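Local coordinates for lipoprotein (Streptococcus pneumoniae, PDB 3CX3) that binds zinc and, as a surface lipoprotein homologous with ABC transporter components, probably delivers the metal for uptake into the cell, at residues S41-F46 with E70-S75; I13-Y18 with A22-V27; Y64-L69 with M94-V99; P119-D124 with G129-I134; G200-G203 with Q208-S211. All blocks are in the same frame, centred on the assembly; numbering follows the deposited sequence.

Contact 1. Residues S41-F46 with E70-S75; sequences SGIHSF and ESWAGS. With ZN (zinc ion), chain E.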
# COMPACT_ATOMS: atom_id res chain seq x y z
N SER A 41 13.97 -1.55 -3.56
CA SER A 41 14.41 -0.15 -3.33
C SER A 41 13.34 0.67 -2.56
O SER A 41 13.60 1.11 -1.43
CB SER A 41 14.84 0.56 -4.63
OG SER A 41 14.94 1.97 -4.45
N GLY A 42 12.17 0.86 -3.17
CA GLY A 42 11.11 1.69 -2.55
C GLY A 42 10.18 2.34 -3.55
O GLY A 42 10.58 3.25 -4.29
N ILE A 43 8.92 1.90 -3.54
CA ILE A 43 7.94 2.13 -4.63
C ILE A 43 7.80 3.58 -5.11
O ILE A 43 7.51 3.81 -6.28
CB ILE A 43 6.51 1.54 -4.27
CG1 ILE A 43 5.56 1.62 -5.47
CG2 ILE A 43 5.88 2.24 -3.06
CD1 ILE A 43 5.90 0.71 -6.63
N HIS A 44 7.97 4.52 -4.17
CA HIS A 44 7.85 5.96 -4.42
C HIS A 44 8.99 6.53 -5.31
O HIS A 44 8.74 7.33 -6.22
CB HIS A 44 7.78 6.71 -3.09
CG HIS A 44 6.49 6.50 -2.33
ND1 HIS A 44 5.36 7.26 -2.54
CD2 HIS A 44 6.18 5.63 -1.34
CE1 HIS A 44 4.40 6.85 -1.73
NE2 HIS A 44 4.87 5.86 -1.00
N SER A 45 10.22 6.10 -5.06
CA SER A 45 11.39 6.61 -5.81
C SER A 45 11.91 5.63 -6.88
O SER A 45 12.87 5.94 -7.59
CB SER A 45 12.51 6.95 -4.83
OG SER A 45 12.97 5.76 -4.20
N PHE A 46 11.28 4.46 -6.98
CA PHE A 46 11.79 3.36 -7.80
C PHE A 46 11.59 3.61 -9.29
O PHE A 46 10.52 4.05 -9.71
CB PHE A 46 11.10 2.05 -7.39
CG PHE A 46 11.47 0.87 -8.26
CD1 PHE A 46 12.62 0.12 -7.98
CD2 PHE A 46 10.67 0.51 -9.34
CE1 PHE A 46 12.96 -0.98 -8.79
CE2 PHE A 46 11.01 -0.59 -10.15
CZ PHE A 46 12.16 -1.33 -9.87
N GLU A 70 3.17 4.37 -9.47
CA GLU A 70 4.04 3.89 -10.51
C GLU A 70 3.82 4.75 -11.77
O GLU A 70 3.00 4.40 -12.64
CB GLU A 70 3.80 2.41 -10.76
CG GLU A 70 3.78 1.56 -9.47
CD GLU A 70 2.37 1.21 -9.02
OE1 GLU A 70 1.49 2.13 -9.03
OE2 GLU A 70 2.15 0.01 -8.69
N SER A 71 4.55 5.87 -11.82
CA SER A 71 4.51 6.86 -12.92
C SER A 71 5.04 6.34 -14.27
O SER A 71 4.52 6.74 -15.31
CB SER A 71 5.31 8.11 -12.55
OG SER A 71 4.59 8.90 -11.63
N TRP A 72 6.10 5.53 -14.26
CA TRP A 72 6.41 4.72 -15.44
C TRP A 72 5.27 3.71 -15.43
O TRP A 72 4.89 3.26 -14.36
CB TRP A 72 7.73 3.96 -15.28
CG TRP A 72 7.50 2.67 -14.53
CD1 TRP A 72 7.16 1.45 -15.07
CD2 TRP A 72 7.51 2.51 -13.12
NE1 TRP A 72 6.98 0.52 -14.06
CE2 TRP A 72 7.19 1.15 -12.86
CE3 TRP A 72 7.77 3.37 -12.05
CZ2 TRP A 72 7.13 0.64 -11.58
CZ3 TRP A 72 7.71 2.87 -10.79
CH2 TRP A 72 7.39 1.51 -10.55
N ALA A 73 4.72 3.34 -16.57
CA ALA A 73 3.65 2.32 -16.58
C ALA A 73 2.67 2.77 -17.60
O ALA A 73 2.27 2.00 -18.47
CB ALA A 73 2.96 2.19 -15.21
N GLY A 74 2.23 4.01 -17.42
CA GLY A 74 1.80 4.81 -18.53
C GLY A 74 3.14 5.04 -19.18
O GLY A 74 4.15 5.26 -18.49
N SER A 75 3.19 4.94 -20.50
CA SER A 75 4.44 5.09 -21.22
C SER A 75 5.19 3.78 -21.47
O SER A 75 6.13 3.76 -22.27
CB SER A 75 5.32 6.15 -20.56
OG SER A 75 4.83 7.44 -20.90
ZN ZN E . 4.08 5.47 0.80
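Phe-46 drives the edge of its ring against one face of the Trp-72 indole, and this aromatic pair carries much of the contact. It is an offset edge-to-face pair, with the phenyl and six-membered ring centroids 5.6 Å apart and the planes turned by 66°. The nearest carbons are Phe-46 CD2 and Trp-72 CH2, at 3.6 Å. Phe-46 sends its ring out with CG anti to the backbone N (chi1 175°), while the carbonyl of the same residue also leans on the indole: Phe-46 O lies 3.2 Å from Trp-72 CZ3, coming in obliquely. The other face of the indole is occupied near its rim by Glu-70 CB, 3.7 Å above the plane, so the indole sits between the two.

Ile-43 adds the aliphatic part. Its CD1 reaches Glu-70 CG at 3.6 Å and touches the outer end of the indole at Trp-72 CH2, 4.3 Å away. The chain of Glu-70 bends at chi2, and its carboxylate goes elsewhere: OE2 takes hydrogen bonds from Ser-16 OG and His-65 N, OE1 one from Ser-66 N.

Between Ile-43 and Phe-46, His-44 turns from the apolar patch to the zinc ion, which it binds through NE2 at 2.0 Å, beside His-120, His-184 and Glu-259. Ser-45 N to Gly-42 O closes a beta-turn around it. The chemistry is thus divided by residue: carbons pack the loop down, the glutamate spends its charge on neighbouring backbone and hydroxyl groups, and the imidazole is left to the metal.

Contact 2. Residues I13-Y18 with A22-V27; sequences IVTSFY and AMVKEV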
# COMPACT_ATOMS: atom_id res chain seq x y z
N ILE A 13 2.85 -13.49 -14.71
CA ILE A 13 2.32 -12.21 -14.23
C ILE A 13 3.36 -11.44 -13.42
O ILE A 13 3.86 -11.91 -12.41
CB ILE A 13 0.98 -12.38 -13.42
CG1 ILE A 13 -0.19 -12.70 -14.34
CG2 ILE A 13 0.68 -11.16 -12.60
CD1 ILE A 13 -1.43 -13.22 -13.62
N VAL A 14 3.70 -10.24 -13.91
CA VAL A 14 4.59 -9.35 -13.20
C VAL A 14 3.78 -8.27 -12.49
O VAL A 14 2.69 -7.86 -12.92
CB VAL A 14 5.74 -8.81 -14.10
CG1 VAL A 14 6.63 -7.85 -13.34
CG2 VAL A 14 6.59 -9.96 -14.61
N THR A 15 4.36 -7.79 -11.40
CA THR A 15 3.63 -7.09 -10.37
C THR A 15 4.54 -6.03 -9.79
O THR A 15 5.74 -6.26 -9.66
CB THR A 15 3.20 -8.14 -9.37
OG1 THR A 15 1.80 -8.43 -9.60
CG2 THR A 15 3.47 -7.73 -7.96
N SER A 16 4.00 -4.86 -9.48
CA SER A 16 4.87 -3.72 -9.17
C SER A 16 5.52 -3.85 -7.81
O SER A 16 6.75 -3.97 -7.72
CB SER A 16 4.19 -2.37 -9.37
OG SER A 16 2.99 -2.26 -8.66
N PHE A 17 4.68 -3.88 -6.77
CA PHE A 17 5.14 -3.99 -5.39
C PHE A 17 4.14 -4.81 -4.56
O PHE A 17 3.21 -5.36 -5.14
CB PHE A 17 5.51 -2.60 -4.82
CG PHE A 17 4.36 -1.80 -4.31
CD1 PHE A 17 3.29 -1.42 -5.15
CD2 PHE A 17 4.36 -1.35 -2.99
CE1 PHE A 17 2.22 -0.64 -4.67
CE2 PHE A 17 3.31 -0.60 -2.50
CZ PHE A 17 2.23 -0.22 -3.35
N TYR A 18 4.36 -4.92 -3.25
CA TYR A 18 3.70 -5.95 -2.43
C TYR A 18 2.17 -6.00 -2.37
O TYR A 18 1.59 -7.07 -2.55
CB TYR A 18 4.26 -6.02 -1.01
CG TYR A 18 3.40 -6.89 -0.13
CD1 TYR A 18 3.49 -8.28 -0.22
CD2 TYR A 18 2.48 -6.34 0.77
CE1 TYR A 18 2.70 -9.11 0.59
CE2 TYR A 18 1.67 -7.16 1.58
CZ TYR A 18 1.79 -8.55 1.48
OH TYR A 18 1.03 -9.40 2.23
N ALA A 22 0.47 -9.49 -3.50
CA ALA A 22 -0.32 -10.25 -2.57
C ALA A 22 -1.77 -10.35 -2.99
O ALA A 22 -2.44 -11.32 -2.69
CB ALA A 22 -0.24 -9.62 -1.22
N MSE A 23 -2.25 -9.32 -3.66
CA MSE A 23 -3.64 -9.23 -4.02
C MSE A 23 -3.93 -9.94 -5.34
O MSE A 23 -5.04 -10.41 -5.56
CB MSE A 23 -4.03 -7.76 -4.11
CG MSE A 23 -5.26 -7.43 -3.36
SE MSE A 23 -5.42 -5.53 -2.96
CE MSE A 23 -7.24 -5.60 -2.43
N VAL A 24 -2.94 -10.01 -6.23
CA VAL A 24 -3.10 -10.78 -7.47
C VAL A 24 -3.01 -12.27 -7.13
O VAL A 24 -3.82 -13.08 -7.60
CB VAL A 24 -2.07 -10.43 -8.55
CG1 VAL A 24 -2.47 -11.07 -9.86
CG2 VAL A 24 -1.99 -8.94 -8.74
N LYS A 25 -2.04 -12.60 -6.28
CA LYS A 25 -1.84 -13.94 -5.77
C LYS A 25 -3.04 -14.48 -4.99
O LYS A 25 -3.37 -15.66 -5.07
CB LYS A 25 -0.58 -14.00 -4.90
CG LYS A 25 0.67 -14.46 -5.63
CD LYS A 25 1.74 -14.97 -4.67
CE LYS A 25 2.64 -16.02 -5.32
NZ LYS A 25 2.03 -17.39 -5.35
N GLU A 26 -3.70 -13.62 -4.23
CA GLU A 26 -4.92 -14.01 -3.53
C GLU A 26 -6.08 -14.20 -4.49
O GLU A 26 -6.93 -15.06 -4.25
CB GLU A 26 -5.27 -13.03 -2.41
CG GLU A 26 -5.13 -13.64 -1.03
CD GLU A 26 -4.30 -12.81 -0.07
OE1 GLU A 26 -4.88 -12.26 0.89
OE2 GLU A 26 -3.07 -12.72 -0.26
N VAL A 27 -6.11 -13.42 -5.57
CA VAL A 27 -7.18 -13.54 -6.55
C VAL A 27 -7.00 -14.76 -7.44
O VAL A 27 -7.99 -15.35 -7.89
CB VAL A 27 -7.36 -12.24 -7.39
CG1 VAL A 27 -8.27 -12.47 -8.59
CG2 VAL A 27 -7.94 -11.11 -6.51
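Tyr-18 O accepts the amide of Ala-22 in a nearly straight hydrogen bond (2.8 Å from Ala-22 N, N-H...O angle 172°), the first-turn bond of a helix that follows directly on a strand. This is the opening of a beta-alpha-beta unit: strand 12-15 ends at Thr-15, the chain swings through Ser-16, Phe-17 takes the N-cap position, and helix 18-28 runs back along the sheet. The CA atoms of Thr-15 and Val-24 stand 8.2 Å apart, a spacing that lets short side chains fill the gap between strand and helix.

Val-24 does most of that filling. With its CG1 anti to the backbone N (chi1 -170°), it presents two methyls to two strand residues: CG1 crosses Ile-13 CG2 at 4.2 Å, and CG2 slides past Thr-15. Val-63 of the neighbouring strand 61-64 and Leu-139 of helix 125-142 also press on it, so the valine is enclosed between sheet and helices.

At the head of the helix Tyr-18 packs on its own turn. Its ring swings back so that Ala-22 CB lies over one face, 3.5 Å from CE1 and as close to CZ; the phenol OH makes a weak hydrogen bond to Asn-271. Phe-17, at the N-cap, meets the Trp-122 ring edge-to-face.

Polar groups are few in the gap itself: the hydroxyl of Thr-15 is buried, with no hydrogen-bonding partner in the model, and Thr-15 OG1 rests 3.9 Å from Val-24 CG2.

Contact 3. Residues Y64-L69 with M94-V99; sequences YHSHTL and MTLERV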
# COMPACT_ATOMS: atom_id res chain seq x y z
N TYR A 64 0.07 -3.02 -11.98
CA TYR A 64 0.53 -2.01 -11.05
C TYR A 64 -0.64 -1.40 -10.26
O TYR A 64 -1.80 -1.76 -10.49
CB TYR A 64 1.45 -0.96 -11.73
CG TYR A 64 0.75 -0.02 -12.66
CD1 TYR A 64 0.37 -0.41 -13.93
CD2 TYR A 64 0.45 1.28 -12.26
CE1 TYR A 64 -0.29 0.47 -14.77
CE2 TYR A 64 -0.21 2.16 -13.09
CZ TYR A 64 -0.58 1.74 -14.35
OH TYR A 64 -1.24 2.62 -15.18
N HIS A 65 -0.34 -0.52 -9.30
CA HIS A 65 -1.38 0.08 -8.44
C HIS A 65 -2.12 1.19 -9.16
O HIS A 65 -3.33 1.09 -9.35
CB HIS A 65 -0.78 0.55 -7.11
CG HIS A 65 -1.72 1.33 -6.23
ND1 HIS A 65 -2.83 0.78 -5.63
CD2 HIS A 65 -1.66 2.62 -5.79
CE1 HIS A 65 -3.45 1.70 -4.90
NE2 HIS A 65 -2.75 2.82 -4.96
N SER A 66 -1.39 2.24 -9.58
CA SER A 66 -2.01 3.51 -10.00
C SER A 66 -1.09 4.42 -10.77
O SER A 66 0.12 4.44 -10.53
CB SER A 66 -2.49 4.26 -8.76
OG SER A 66 -2.94 5.56 -9.07
N HIS A 67 -1.65 5.23 -11.66
CA HIS A 67 -0.85 6.14 -12.47
C HIS A 67 -0.18 7.20 -11.60
O HIS A 67 0.88 7.71 -11.95
CB HIS A 67 -1.68 6.77 -13.61
CG HIS A 67 -2.90 7.51 -13.13
ND1 HIS A 67 -4.14 6.93 -13.05
CD2 HIS A 67 -3.06 8.80 -12.73
CE1 HIS A 67 -5.02 7.81 -12.60
NE2 HIS A 67 -4.38 8.95 -12.40
N THR A 68 -0.80 7.50 -10.46
CA THR A 68 -0.31 8.42 -9.44
C THR A 68 0.82 7.88 -8.52
O THR A 68 1.31 8.61 -7.62
CB THR A 68 -1.48 8.87 -8.54
OG1 THR A 68 -1.89 7.78 -7.72
CG2 THR A 68 -2.64 9.29 -9.37
N LEU A 69 1.22 6.61 -8.71
CA LEU A 69 2.27 6.00 -7.91
C LEU A 69 3.40 5.51 -8.83
O LEU A 69 4.46 6.15 -8.96
CB LEU A 69 1.71 4.83 -7.10
CG LEU A 69 2.12 4.56 -5.63
CD1 LEU A 69 2.19 3.02 -5.35
CD2 LEU A 69 3.42 5.31 -5.19
N MSE A 94 -10.95 4.06 -9.14
CA MSE A 94 -11.00 4.40 -7.70
C MSE A 94 -10.63 5.84 -7.42
O MSE A 94 -9.58 6.31 -7.84
CB MSE A 94 -10.07 3.51 -6.88
CG MSE A 94 -10.53 2.08 -6.79
SE MSE A 94 -9.31 1.15 -5.64
CE MSE A 94 -9.41 2.23 -4.03
N THR A 95 -11.49 6.52 -6.69
CA THR A 95 -11.37 7.95 -6.49
C THR A 95 -10.40 8.21 -5.34
O THR A 95 -10.66 7.77 -4.22
CB THR A 95 -12.79 8.63 -6.28
OG1 THR A 95 -12.89 9.19 -4.97
CG2 THR A 95 -13.92 7.61 -6.46
N LEU A 96 -9.29 8.89 -5.64
CA LEU A 96 -8.24 9.20 -4.64
C LEU A 96 -8.33 10.61 -4.07
O LEU A 96 -8.60 11.58 -4.79
CB LEU A 96 -6.83 9.00 -5.24
CG LEU A 96 -6.37 7.76 -6.01
CD1 LEU A 96 -5.00 8.00 -6.62
CD2 LEU A 96 -6.34 6.51 -5.16
N GLU A 97 -8.08 10.73 -2.77
CA GLU A 97 -8.13 12.05 -2.12
C GLU A 97 -6.88 12.88 -2.42
O GLU A 97 -5.75 12.37 -2.43
CB GLU A 97 -8.46 11.95 -0.60
CG GLU A 97 -7.33 11.48 0.36
CD GLU A 97 -7.85 10.86 1.69
OE1 GLU A 97 -7.01 10.39 2.49
OE2 GLU A 97 -9.09 10.84 1.94
N ARG A 98 -7.11 14.16 -2.71
CA ARG A 98 -6.08 15.13 -3.06
C ARG A 98 -5.14 15.46 -1.88
O ARG A 98 -5.59 15.54 -0.73
CB ARG A 98 -6.75 16.41 -3.58
CG ARG A 98 -5.86 17.28 -4.43
CD ARG A 98 -6.56 18.58 -4.79
NE ARG A 98 -5.65 19.73 -4.86
CZ ARG A 98 -5.85 20.91 -4.26
NH1 ARG A 98 -6.95 21.13 -3.54
NH2 ARG A 98 -4.96 21.88 -4.40
N VAL A 99 -3.84 15.63 -2.18
CA VAL A 99 -2.82 15.96 -1.18
C VAL A 99 -3.12 17.33 -0.58
O VAL A 99 -3.06 18.35 -1.28
CB VAL A 99 -1.37 15.90 -1.74
CG1 VAL A 99 -0.37 16.44 -0.72
CG2 VAL A 99 -1.02 14.48 -2.12
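Thr-68 and Leu-96 reach for each other tip to tip, and the close approaches all involve one methyl, Leu-96 CD1. Followed outward from the backbone, the threonine brings CB to 4.1 Å of that methyl. Both branches then face it: CG2 comes to 3.8 Å, and OG1, placed between the backbone N and the carbonyl carbon (chi1 71°), to 3.3 Å of the same CD1. The hydroxyl is not left to the methyl alone, for on its other hand Thr-68 OG1 shares a hydrogen bond of 2.8 Å with Ser-66 OG, in which either could be the donor. Ser-66 OG stands 4.0 Å from Leu-96 CD1.

Both segments are irregular loops that follow neighbouring strands of the N-terminal sheet, 61-64 and 86-89. The first is held by a hydrogen bond between His-65 O and Ser-91 OG. The second runs on toward helix 188-193, where Glu-97 bonds Ser-188 and Tyr-189.

Leu-96 CD1 therefore rests against the two hydroxyls and the threonine methyl. No hydrogen bond crosses the contact; what joins the loops is van der Waals contact, while the two hydroxyls look after each other. Such a join, with few atoms and no directional bond, is consistent with a modest tie between loops near the metal cleft.

Contact 4. Residues P119-D124 with G129-I134; sequences PHTWLD and GEEAQI. With ZN (zinc ion), chain E.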
# COMPACT_ATOMS: atom_id res chain seq x y z
N PRO A 119 -2.01 8.08 -3.00
CA PRO A 119 -2.22 6.75 -3.57
C PRO A 119 -2.53 5.63 -2.58
O PRO A 119 -2.78 4.50 -3.00
CB PRO A 119 -0.86 6.45 -4.22
CG PRO A 119 0.15 7.17 -3.35
CD PRO A 119 -0.57 8.40 -2.85
N HIS A 120 -2.51 5.95 -1.28
CA HIS A 120 -2.22 4.96 -0.21
C HIS A 120 -3.45 4.22 0.26
O HIS A 120 -3.55 3.74 1.40
CB HIS A 120 -1.61 5.65 0.98
CG HIS A 120 -0.14 5.85 0.86
ND1 HIS A 120 0.41 7.08 0.55
CD2 HIS A 120 0.90 5.00 1.09
CE1 HIS A 120 1.73 6.97 0.57
NE2 HIS A 120 2.06 5.72 0.90
N THR A 121 -4.36 4.12 -0.67
CA THR A 121 -5.56 3.35 -0.56
C THR A 121 -5.42 2.02 0.19
O THR A 121 -6.04 1.83 1.24
CB THR A 121 -6.08 3.24 -1.98
OG1 THR A 121 -7.17 4.16 -2.15
CG2 THR A 121 -6.42 1.84 -2.34
N TRP A 122 -4.55 1.13 -0.30
CA TRP A 122 -4.54 -0.26 0.10
C TRP A 122 -4.65 -0.54 1.60
O TRP A 122 -4.97 -1.66 1.99
CB TRP A 122 -3.31 -0.96 -0.50
CG TRP A 122 -1.98 -0.41 -0.06
CD1 TRP A 122 -1.25 -0.82 0.99
CD2 TRP A 122 -1.21 0.64 -0.69
NE1 TRP A 122 -0.07 -0.11 1.09
CE2 TRP A 122 -0.02 0.79 0.06
CE3 TRP A 122 -1.41 1.45 -1.82
CZ2 TRP A 122 0.98 1.73 -0.27
CZ3 TRP A 122 -0.42 2.40 -2.16
CH2 TRP A 122 0.76 2.52 -1.38
N LEU A 123 -4.43 0.50 2.41
CA LEU A 123 -4.37 0.43 3.88
C LEU A 123 -5.72 0.60 4.53
O LEU A 123 -5.88 0.48 5.75
CB LEU A 123 -3.43 1.50 4.42
CG LEU A 123 -1.94 1.21 4.22
CD1 LEU A 123 -1.11 2.39 4.74
CD2 LEU A 123 -1.51 -0.14 4.87
N ASP A 124 -6.71 0.91 3.71
CA ASP A 124 -8.05 1.03 4.21
C ASP A 124 -8.69 -0.26 3.81
O ASP A 124 -8.80 -0.54 2.61
CB ASP A 124 -8.73 2.21 3.56
CG ASP A 124 -10.18 2.27 3.86
OD1 ASP A 124 -10.73 1.27 4.36
OD2 ASP A 124 -10.78 3.33 3.60
N GLY A 129 -10.27 -4.04 -0.48
CA GLY A 129 -11.39 -4.79 -1.04
C GLY A 129 -11.77 -4.41 -2.46
O GLY A 129 -11.75 -5.26 -3.36
N GLU A 130 -12.10 -3.14 -2.67
CA GLU A 130 -12.47 -2.68 -4.01
C GLU A 130 -11.39 -2.91 -5.08
O GLU A 130 -11.72 -3.10 -6.27
CB GLU A 130 -13.03 -1.25 -4.07
CG GLU A 130 -12.61 -0.27 -3.00
CD GLU A 130 -13.71 0.78 -2.74
OE1 GLU A 130 -14.33 0.76 -1.63
OE2 GLU A 130 -13.98 1.60 -3.65
N GLU A 131 -10.13 -2.93 -4.66
CA GLU A 131 -9.01 -3.06 -5.58
C GLU A 131 -8.80 -4.50 -5.98
O GLU A 131 -8.36 -4.78 -7.10
CB GLU A 131 -7.74 -2.47 -4.99
CG GLU A 131 -6.76 -2.05 -6.06
CD GLU A 131 -5.48 -1.51 -5.50
OE1 GLU A 131 -5.50 -0.93 -4.39
OE2 GLU A 131 -4.44 -1.66 -6.17
N ALA A 132 -9.10 -5.41 -5.04
CA ALA A 132 -9.18 -6.86 -5.29
C ALA A 132 -10.17 -7.19 -6.40
O ALA A 132 -9.85 -7.97 -7.31
CB ALA A 132 -9.61 -7.57 -4.02
N GLN A 133 -11.37 -6.61 -6.31
CA GLN A 133 -12.43 -6.71 -7.33
C GLN A 133 -11.96 -6.31 -8.73
O GLN A 133 -12.00 -7.12 -9.66
CB GLN A 133 -13.63 -5.83 -6.94
CG GLN A 133 -14.78 -6.56 -6.33
CD GLN A 133 -15.73 -7.11 -7.38
OE1 GLN A 133 -15.42 -8.07 -8.06
NE2 GLN A 133 -16.90 -6.47 -7.52
N ILE A 134 -11.52 -5.05 -8.86
CA ILE A 134 -10.99 -4.54 -10.12
C ILE A 134 -10.01 -5.55 -10.70
O ILE A 134 -10.05 -5.86 -11.88
CB ILE A 134 -10.27 -3.18 -9.97
CG1 ILE A 134 -11.20 -2.16 -9.30
CG2 ILE A 134 -9.81 -2.70 -11.34
CD1 ILE A 134 -10.55 -0.83 -8.88
ZN ZN E . 4.08 5.47 0.80
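Trp-122 and Glu-131 face each other with CA atoms 7.8 Å apart, where a short 3-10 turn through Trp-122 and Leu-123 runs by way of the N-cap residue Asp-124 into helix 125-142. The turn belongs to a metal-binding loop: His-120, just ahead of it, binds the zinc ion through NE2 at 2.0 Å, and Asp-118 OD1 holds ND1 of the same ring from behind. In this zinc-uptake family the metal lies in the cleft between two alpha/beta lobes, and the loop brings its ligand from the N-terminal one.

Glu-131 is the residue that reaches back from the helix. CG stands anti to the backbone N (chi1 -156°) and the chain stays extended beyond it, which takes the carboxylate across to the turn. One oxygen, OE1, meets only carbon here, at Trp-122 CB and at a methyl of Thr-121. The other, OE2, receives a hydrogen bond from His-65 ND1, whose NE2 bonds Pro-119 O. With acceptors at both ring nitrogens, His-65 is probably protonated twice, its charge offset by the glutamate. His-65 thus bridges Pro-119 of the loop and Glu-131 of the helix.

Trp-122 keeps its indole away from the helix. One face carries His-120 CA, 3.7 Å above the plane toward the rim, and NE1 is bonded to Pro-257 O; the ring also meets His-65 edge-to-face. Packing against the second-shell tryptophan thus involves the main chain of the zinc ligand itself. Across the segments, the closest approach is Thr-121 CG2 to Glu-131 OE1, 3.6 Å.

Contact 5. Residues G200-G203 with Q208-S211; sequences GIAG and QEPS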
# COMPACT_ATOMS: atom_id res chain seq x y z
N GLY A 200 2.19 12.55 9.07
CA GLY A 200 3.41 11.93 8.59
C GLY A 200 4.59 12.86 8.77
O GLY A 200 4.45 14.08 8.58
N ILE A 201 5.74 12.31 9.14
CA ILE A 201 6.96 13.12 9.18
C ILE A 201 7.29 13.61 7.76
O ILE A 201 7.52 14.82 7.53
CB ILE A 201 8.11 12.38 9.89
CG1 ILE A 201 7.81 12.32 11.39
CG2 ILE A 201 9.47 13.11 9.71
CD1 ILE A 201 8.44 11.14 12.09
N ALA A 202 7.25 12.69 6.80
CA ALA A 202 7.40 13.04 5.37
C ALA A 202 6.03 13.15 4.66
O ALA A 202 5.01 12.74 5.23
CB ALA A 202 8.29 12.05 4.67
N GLY A 203 6.01 13.70 3.44
CA GLY A 203 4.78 13.78 2.65
C GLY A 203 4.35 12.43 2.09
O GLY A 203 4.74 11.38 2.60
N GLN A 208 9.98 13.24 0.48
CA GLN A 208 9.55 14.58 0.87
C GLN A 208 9.75 14.76 2.38
O GLN A 208 8.80 14.73 3.15
CB GLN A 208 8.11 14.88 0.46
CG GLN A 208 7.84 14.92 -1.03
CD GLN A 208 6.59 14.14 -1.36
OE1 GLN A 208 6.57 12.93 -1.23
NE2 GLN A 208 5.54 14.83 -1.79
N GLU A 209 11.02 14.96 2.75
CA GLU A 209 11.45 15.18 4.13
C GLU A 209 11.18 16.61 4.58
O GLU A 209 11.25 17.51 3.75
CB GLU A 209 12.96 14.87 4.25
CG GLU A 209 13.38 13.42 3.93
CD GLU A 209 13.16 12.46 5.10
OE1 GLU A 209 12.29 12.74 5.96
OE2 GLU A 209 13.87 11.42 5.15
N PRO A 210 10.89 16.83 5.89
CA PRO A 210 10.44 18.07 6.57
C PRO A 210 11.00 19.46 6.16
O PRO A 210 10.53 19.99 5.15
CB PRO A 210 10.68 17.76 8.04
CG PRO A 210 10.39 16.34 8.12
CD PRO A 210 10.98 15.73 6.86
N SER A 211 11.90 20.09 6.92
CA SER A 211 12.48 21.38 6.47
C SER A 211 13.80 21.95 7.06
O SER A 211 14.74 22.13 6.30
CB SER A 211 11.44 22.50 6.29
OG SER A 211 10.84 22.84 7.52
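The planar peptide carbonyl of Gln-208 is the group that Gly-203 and Ala-202 gather round. Gly-203 N lies in the carbonyl plane and points its hydrogen at a lone pair of Gln-208 O, 3.0 Å away with an N-H...O angle of 154°. Ala-202 crowds the same oxygen with carbon, its CB standing 3.1 Å from Gln-208 O. The Pro-210 ring meets Ile-201 with its CG corner: that atom is 3.7 Å from Ile-201 CG2 and 3.3 Å from the carbonyl oxygen Ile-201 O.

CG1 of Ile-201 stands beside the backbone N (chi1 -72°), which leaves CG2 anti to it and facing the proline, while the rest of the side chain goes off to Val-240, Ala-241 and Leu-244 of helix 239-245. Gln-208 bends at chi2, and its OE1 accepts the amide of Ser-205, inside the loop. Gly-203, without a side chain, lets Gln-208 CB come to 3.8 Å of its N.

A single backbone bond therefore closes a short loop after the edge strand 198-200, backed by Ile-201 and Pro-210. The loop belongs to the C-terminal alpha/beta lobe and lies near the zinc ion, about 8 Å from the Gln-208 side chain.

Overall arrangement
Contact 2 comes first along the chain, setting helix 18-28 on the N-terminal parallel sheet; contacts 1 and 3 follow, their segments alternating, in loops after strands 33-36, 61-64 and 86-89, and contact 4 leads into helix 125-142. These four all touch one another: centres of contacts 3 and 4 are 10 Å apart, those of contacts 1 and 3 12 Å. Contact 5 stands alone in the second sheet's lobe, its centre 29 Å from that of contact 2, touching none of the others. Contacts 1 and 4 supply His-44 and His-120, while His-184 and Glu-259 come from the other half, so the zinc ion joins the two lobes.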